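Local structure of envelope glycoprotein (Thogoto virus, 5XEA) at residues V51-N56 and A105-L110; C95-G100 and M135-W140. The protein probably attaches the virion to its receptor on the host cell and then induces fusion of the viral and host membranes. All blocks are in the same frame, centred on the assembly; numbering follows the deposited sequence.

Interaction 1. Residues V51-N56 and A105-L110; sequences VAYCYN and ACLGQL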
loop_
_atom_site.group_PDB
_atom_site.type_symbol
_atom_site.label_atom_id
_atom_site.label_comp_id
_atom_site.label_asym_id
_atom_site.label_seq_id
_atom_site.Cartn_x
_atom_site.Cartn_y
_atom_site.Cartn_z
ATOM N N VAL B 51 12.202 -41.975 -9.085
ATOM C CA VAL B 51 12.491 -43.321 -9.575
ATOM C C VAL B 51 13.993 -43.431 -9.831
ATOM O O VAL B 51 14.530 -42.721 -10.693
ATOM C CB VAL B 51 11.692 -43.654 -10.850
ATOM C CG1 VAL B 51 11.988 -45.078 -11.317
ATOM C CG2 VAL B 51 10.185 -43.474 -10.600
ATOM N N ALA B 52 14.668 -44.303 -9.081
ATOM C CA ALA B 52 16.098 -44.575 -9.255
ATOM C C ALA B 52 16.293 -46.053 -9.590
ATOM O O ALA B 52 16.128 -46.924 -8.727
ATOM C CB ALA B 52 16.901 -44.194 -8.008
ATOM N N TYR B 53 16.672 -46.325 -10.828
ATOM C CA TYR B 53 16.963 -47.673 -11.309
ATOM C C TYR B 53 18.468 -47.775 -11.547
ATOM O O TYR B 53 19.009 -47.117 -12.438
ATOM C CB TYR B 53 16.176 -47.943 -12.585
ATOM C CG TYR B 53 16.342 -49.333 -13.163
ATOM C CD1 TYR B 53 15.823 -50.445 -12.510
ATOM C CD2 TYR B 53 16.996 -49.532 -14.380
ATOM C CE1 TYR B 53 15.954 -51.727 -13.052
ATOM C CE2 TYR B 53 17.134 -50.815 -14.928
ATOM C CZ TYR B 53 16.604 -51.902 -14.260
ATOM O OH TYR B 53 16.727 -53.168 -14.790
ATOM N N CYS B 54 19.146 -48.592 -10.761
ATOM C CA CYS B 54 20.598 -48.631 -10.784
ATOM C C CYS B 54 21.061 -50.033 -11.141
ATOM O O CYS B 54 20.315 -50.997 -10.984
ATOM C CB CYS B 54 21.162 -48.221 -9.427
ATOM S SG CYS B 54 20.570 -46.588 -8.886
ATOM N N TYR B 55 22.297 -50.134 -11.627
ATOM C CA TYR B 55 22.970 -51.421 -11.771
ATOM C C TYR B 55 24.377 -51.306 -11.210
ATOM O O TYR B 55 25.088 -50.335 -11.483
ATOM C CB TYR B 55 23.029 -51.903 -13.234
ATOM C CG TYR B 55 23.800 -53.209 -13.396
ATOM C CD1 TYR B 55 23.268 -54.410 -12.942
ATOM C CD2 TYR B 55 25.071 -53.235 -13.977
ATOM C CE1 TYR B 55 23.966 -55.610 -13.082
ATOM C CE2 TYR B 55 25.779 -54.444 -14.121
ATOM C CZ TYR B 55 25.211 -55.621 -13.666
ATOM O OH TYR B 55 25.877 -56.819 -13.776
ATOM N N ASN B 56 24.765 -52.290 -10.413
ATOM C CA ASN B 56 26.092 -52.351 -9.819
ATOM C C ASN B 56 26.864 -53.496 -10.485
ATOM O O ASN B 56 26.689 -54.659 -10.123
ATOM C CB ASN B 56 25.982 -52.565 -8.314
ATOM C CG ASN B 56 27.325 -52.537 -7.620
ATOM O OD1 ASN B 56 28.371 -52.552 -8.260
ATOM N ND2 ASN B 56 27.297 -52.483 -6.298
ATOM N N ALA B 105 9.914 -53.410 -10.815
ATOM C CA ALA B 105 8.906 -52.380 -10.560
ATOM C C ALA B 105 9.297 -51.021 -11.119
ATOM O O ALA B 105 8.416 -50.195 -11.365
ATOM C CB ALA B 105 8.638 -52.255 -9.060
ATOM N N CYS B 106 10.593 -50.765 -11.303
ATOM C CA CYS B 106 11.082 -49.520 -11.882
ATOM C C CYS B 106 10.897 -49.435 -13.387
ATOM O O CYS B 106 11.274 -48.419 -13.973
ATOM C CB CYS B 106 12.571 -49.351 -11.584
ATOM S SG CYS B 106 12.938 -48.536 -10.052
ATOM N N LEU B 107 10.404 -50.482 -14.034
ATOM C CA LEU B 107 10.267 -50.503 -15.480
ATOM C C LEU B 107 8.790 -50.399 -15.845
ATOM O O LEU B 107 7.909 -50.649 -15.023
ATOM C CB LEU B 107 10.902 -51.774 -16.059
ATOM C CG LEU B 107 12.357 -52.038 -15.616
ATOM C CD1 LEU B 107 12.967 -53.280 -16.270
ATOM C CD2 LEU B 107 13.234 -50.817 -15.862
ATOM N N GLY B 108 8.519 -49.989 -17.077
ATOM C CA GLY B 108 7.143 -49.894 -17.523
ATOM C C GLY B 108 6.294 -48.879 -16.781
ATOM O O GLY B 108 6.769 -48.217 -15.856
ATOM N N GLN B 109 5.023 -48.772 -17.167
ATOM C CA GLN B 109 4.172 -47.692 -16.691
ATOM C C GLN B 109 3.870 -47.849 -15.207
ATOM O O GLN B 109 3.502 -48.932 -14.742
ATOM C CB GLN B 109 2.871 -47.657 -17.495
ATOM C CG GLN B 109 2.628 -46.353 -18.259
ATOM C CD GLN B 109 1.165 -46.153 -18.632
ATOM O OE1 GLN B 109 0.608 -46.893 -19.444
ATOM N NE2 GLN B 109 0.535 -45.147 -18.033
ATOM N N LEU B 110 4.019 -46.757 -14.458
ATOM C CA LEU B 110 3.673 -46.736 -13.041
ATOM C C LEU B 110 2.232 -46.279 -12.873
ATOM O O LEU B 110 1.778 -45.362 -13.559
ATOM C CB LEU B 110 4.601 -45.806 -12.253
ATOM C CG LEU B 110 6.097 -46.034 -12.421
ATOM C CD1 LEU B 110 6.868 -45.070 -11.531
ATOM C CD2 LEU B 110 6.434 -47.501 -12.113
#
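Y53 of strand 40-56 lies against C106 and L107 of the loop that follows strand 95-99. With CG anti to the backbone N (chi1 -178°), the tyrosine side chain runs out over this loop and meets it from CB to the hydroxyl. Y53 CB sits 4.0 Å from C106 CB; farther out, Y53 CD1 comes to 3.6 Å from that same C106 CB, which approaches the ring obliquely. Beyond this, the ring takes a CH-pi contact on one face: L107 CD2 stands 3.9 Å from the Y53 ring centroid, 10° off the normal. At the tip, Y53 OH passes 4.0 Å from L107 CD1, so one leucine methyl covers the ring and the other lies by the hydroxyl. The Y53 ring also meets the ring of H134, their planes at about 15°. Two residues back, V51 splits its branches: CG1 rests 3.8 Å from C106 SG, whereas CG2 meets L110 CD1 tip to tip at 3.8 Å. C106 is further tied by a disulfide to C136 on strand 133-156, next to strand 40-56. The arrangement is that of an irregular loop folded over an antiparallel sheet and cross-linked to it, at one end of the elongated, gp64-like fusion glycoprotein.

Interaction 2. Residues C95-G100 and M135-W140; sequences CHDCWG and MCNIDW
C95 and I138 form an antiparallel hydrogen-bonded pair closed from both sides: C95 N gives to I138 O at 2.8 Å, and I138 N returns to C95 O at 2.9 Å. C98 and C136 make the second such pair, with C98 N to C136 O at 3.0 Å and C136 N to C98 O at 2.8 Å. Between them the register slips by one residue, a beta bulge in which the backbone of 96-97 turns a corner. The N137 side chain bridges the gap. CG lies beside its own backbone N (chi1 -87°), and N137 OD1 accepts D97 N at 2.9 Å from well above the amide's carbonyl plane, while N137 ND2 donates in its own amide plane to D97 OD1, also at 2.9 Å. The carboxylate and amide planes stand 72° apart. D97's other oxygen, OD2, is held by a salt bridge to R125 and a hydrogen bond from W129 NE1, so this buried carboxylate has partners at both oxygens. H96, exposed, bonds through ND1 to K445. On the opposite face of the sheet from C98 and C136, the M135 chain bends at its last torsion (chi3 -80°), which lays CE 3.7 Å from W99 CB; the W99 ring also makes a cation-pi contact with K130.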
loop_
_atom_site.group_PDB
_atom_site.type_symbol
_atom_site.label_atom_id
_atom_site.label_comp_id
_atom_site.label_asym_id
_atom_site.label_seq_id
_atom_site.Cartn_x
_atom_site.Cartn_y
_atom_site.Cartn_z
ATOM N N CYS B 95 9.138 -48.358 -3.447
ATOM C CA CYS B 95 10.125 -49.431 -3.491
ATOM C C CYS B 95 11.341 -48.948 -2.738
ATOM O O CYS B 95 11.945 -47.938 -3.119
ATOM C CB CYS B 95 10.518 -49.794 -4.928
ATOM S SG CYS B 95 9.324 -50.772 -5.821
ATOM N N HIS B 96 11.695 -49.654 -1.678
ATOM C CA HIS B 96 12.911 -49.383 -0.933
ATOM C C HIS B 96 13.938 -50.466 -1.255
ATOM O O HIS B 96 13.780 -51.619 -0.834
ATOM C CB HIS B 96 12.623 -49.340 0.562
ATOM C CG HIS B 96 13.770 -48.831 1.373
ATOM N ND1 HIS B 96 14.739 -49.660 1.890
ATOM C CD2 HIS B 96 14.102 -47.578 1.759
ATOM C CE1 HIS B 96 15.623 -48.940 2.559
ATOM N NE2 HIS B 96 15.257 -47.672 2.496
ATOM N N ASP B 97 14.993 -50.091 -1.983
ATOM C CA ASP B 97 16.142 -50.965 -2.225
ATOM C C ASP B 97 15.684 -52.328 -2.756
ATOM O O ASP B 97 16.106 -53.380 -2.285
ATOM C CB ASP B 97 16.994 -51.115 -0.959
ATOM C CG ASP B 97 17.891 -49.891 -0.682
ATOM O OD1 ASP B 97 17.721 -48.853 -1.351
ATOM O OD2 ASP B 97 18.773 -49.954 0.216
ATOM N N CYS B 98 14.782 -52.294 -3.735
ATOM C CA CYS B 98 14.282 -53.508 -4.374
ATOM C C CYS B 98 15.287 -53.949 -5.430
ATOM O O CYS B 98 15.419 -53.306 -6.477
ATOM C CB CYS B 98 12.916 -53.264 -5.002
ATOM S SG CYS B 98 11.605 -52.812 -3.828
ATOM N N TRP B 99 15.992 -55.036 -5.162
ATOM C CA TRP B 99 17.064 -55.494 -6.032
ATOM C C TRP B 99 16.691 -56.812 -6.690
ATOM O O TRP B 99 15.713 -57.471 -6.318
ATOM C CB TRP B 99 18.384 -55.627 -5.265
ATOM C CG TRP B 99 18.355 -56.562 -4.109
ATOM C CD1 TRP B 99 18.057 -56.259 -2.816
ATOM C CD2 TRP B 99 18.659 -57.968 -4.132
ATOM N NE1 TRP B 99 18.153 -57.388 -2.031
ATOM C CE2 TRP B 99 18.511 -58.450 -2.817
ATOM C CE3 TRP B 99 19.029 -58.864 -5.141
ATOM C CZ2 TRP B 99 18.736 -59.794 -2.477
ATOM C CZ3 TRP B 99 19.247 -60.200 -4.808
ATOM C CH2 TRP B 99 19.100 -60.651 -3.485
ATOM N N GLY B 100 17.479 -57.174 -7.702
ATOM C CA GLY B 100 17.222 -58.404 -8.428
ATOM C C GLY B 100 15.890 -58.326 -9.143
ATOM O O GLY B 100 15.507 -57.284 -9.692
ATOM N N MET B 135 19.157 -52.335 -8.772
ATOM C CA MET B 135 18.459 -51.919 -7.569
ATOM C C MET B 135 17.524 -50.766 -7.905
ATOM O O MET B 135 17.877 -49.869 -8.671
ATOM C CB MET B 135 19.444 -51.548 -6.457
ATOM C CG MET B 135 18.755 -51.399 -5.094
ATOM S SD MET B 135 19.897 -51.287 -3.720
ATOM C CE MET B 135 20.300 -53.024 -3.512
ATOM N N CYS B 136 16.317 -50.833 -7.351
ATOM C CA CYS B 136 15.206 -49.959 -7.691
ATOM C C CYS B 136 14.758 -49.223 -6.433
ATOM O O CYS B 136 14.546 -49.840 -5.382
ATOM C CB CYS B 136 14.047 -50.770 -8.293
ATOM S SG CYS B 136 12.486 -49.885 -8.583
ATOM N N ASN B 137 14.650 -47.906 -6.528
ATOM C CA ASN B 137 14.027 -47.124 -5.466
ATOM C C ASN B 137 12.957 -46.255 -6.093
ATOM O O ASN B 137 13.228 -45.537 -7.065
ATOM C CB ASN B 137 15.050 -46.268 -4.707
ATOM C CG ASN B 137 15.698 -47.016 -3.557
ATOM O OD1 ASN B 137 15.078 -47.222 -2.512
ATOM N ND2 ASN B 137 16.954 -47.427 -3.742
ATOM N N ILE B 138 11.737 -46.345 -5.563
ATOM C CA ILE B 138 10.641 -45.478 -5.962
ATOM C C ILE B 138 9.996 -44.882 -4.718
ATOM O O ILE B 138 9.681 -45.609 -3.766
ATOM C CB ILE B 138 9.572 -46.230 -6.775
ATOM C CG1 ILE B 138 10.188 -46.995 -7.943
ATOM C CG2 ILE B 138 8.463 -45.258 -7.247
ATOM C CD1 ILE B 138 9.143 -47.726 -8.744
ATOM N N ASP B 139 9.748 -43.566 -4.746
ATOM C CA ASP B 139 8.931 -42.935 -3.712
ATOM C C ASP B 139 8.126 -41.814 -4.348
ATOM O O ASP B 139 8.384 -41.384 -5.479
ATOM C CB ASP B 139 9.782 -42.434 -2.531
ATOM C CG ASP B 139 8.959 -42.231 -1.249
ATOM O OD1 ASP B 139 7.735 -42.540 -1.252
ATOM O OD2 ASP B 139 9.539 -41.749 -0.249
ATOM N N TRP B 140 7.113 -41.360 -3.619
ATOM C CA TRP B 140 6.126 -40.448 -4.177
ATOM C C TRP B 140 5.959 -39.236 -3.280
ATOM O O TRP B 140 6.150 -39.314 -2.066
ATOM C CB TRP B 140 4.756 -41.148 -4.352
ATOM C CG TRP B 140 4.786 -42.214 -5.389
ATOM C CD1 TRP B 140 5.266 -43.491 -5.244
ATOM C CD2 TRP B 140 4.367 -42.092 -6.750
ATOM N NE1 TRP B 140 5.146 -44.176 -6.426
ATOM C CE2 TRP B 140 4.618 -43.340 -7.375
ATOM C CE3 TRP B 140 3.797 -41.054 -7.508
ATOM C CZ2 TRP B 140 4.315 -43.579 -8.717
ATOM C CZ3 TRP B 140 3.503 -41.283 -8.836
ATOM C CH2 TRP B 140 3.757 -42.549 -9.430
#

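In the fold
The two contacts, with centres about 7 Å apart, use neighbouring strands of one antiparallel sheet: interaction 1 the strand 40-56, interaction 2 the strand 133-156. These strands are themselves paired, with a probable hydrogen bond from C54 N to M135 O at 2.8 Å. Their chemistry differs with place. V51-N56 and A105-L110, partly buried, meet by apolar and CH-pi packing of a loop on a strand, with one leucine at the surface. C95-G100 and M135-W140 are more buried and joined edge to edge by backbone bonds, with the side chains of D97 and N137 bonded across the bulge. The loop of interaction 1 continues from 95-100, and A105 CB packs 3.6 Å from C95 SG.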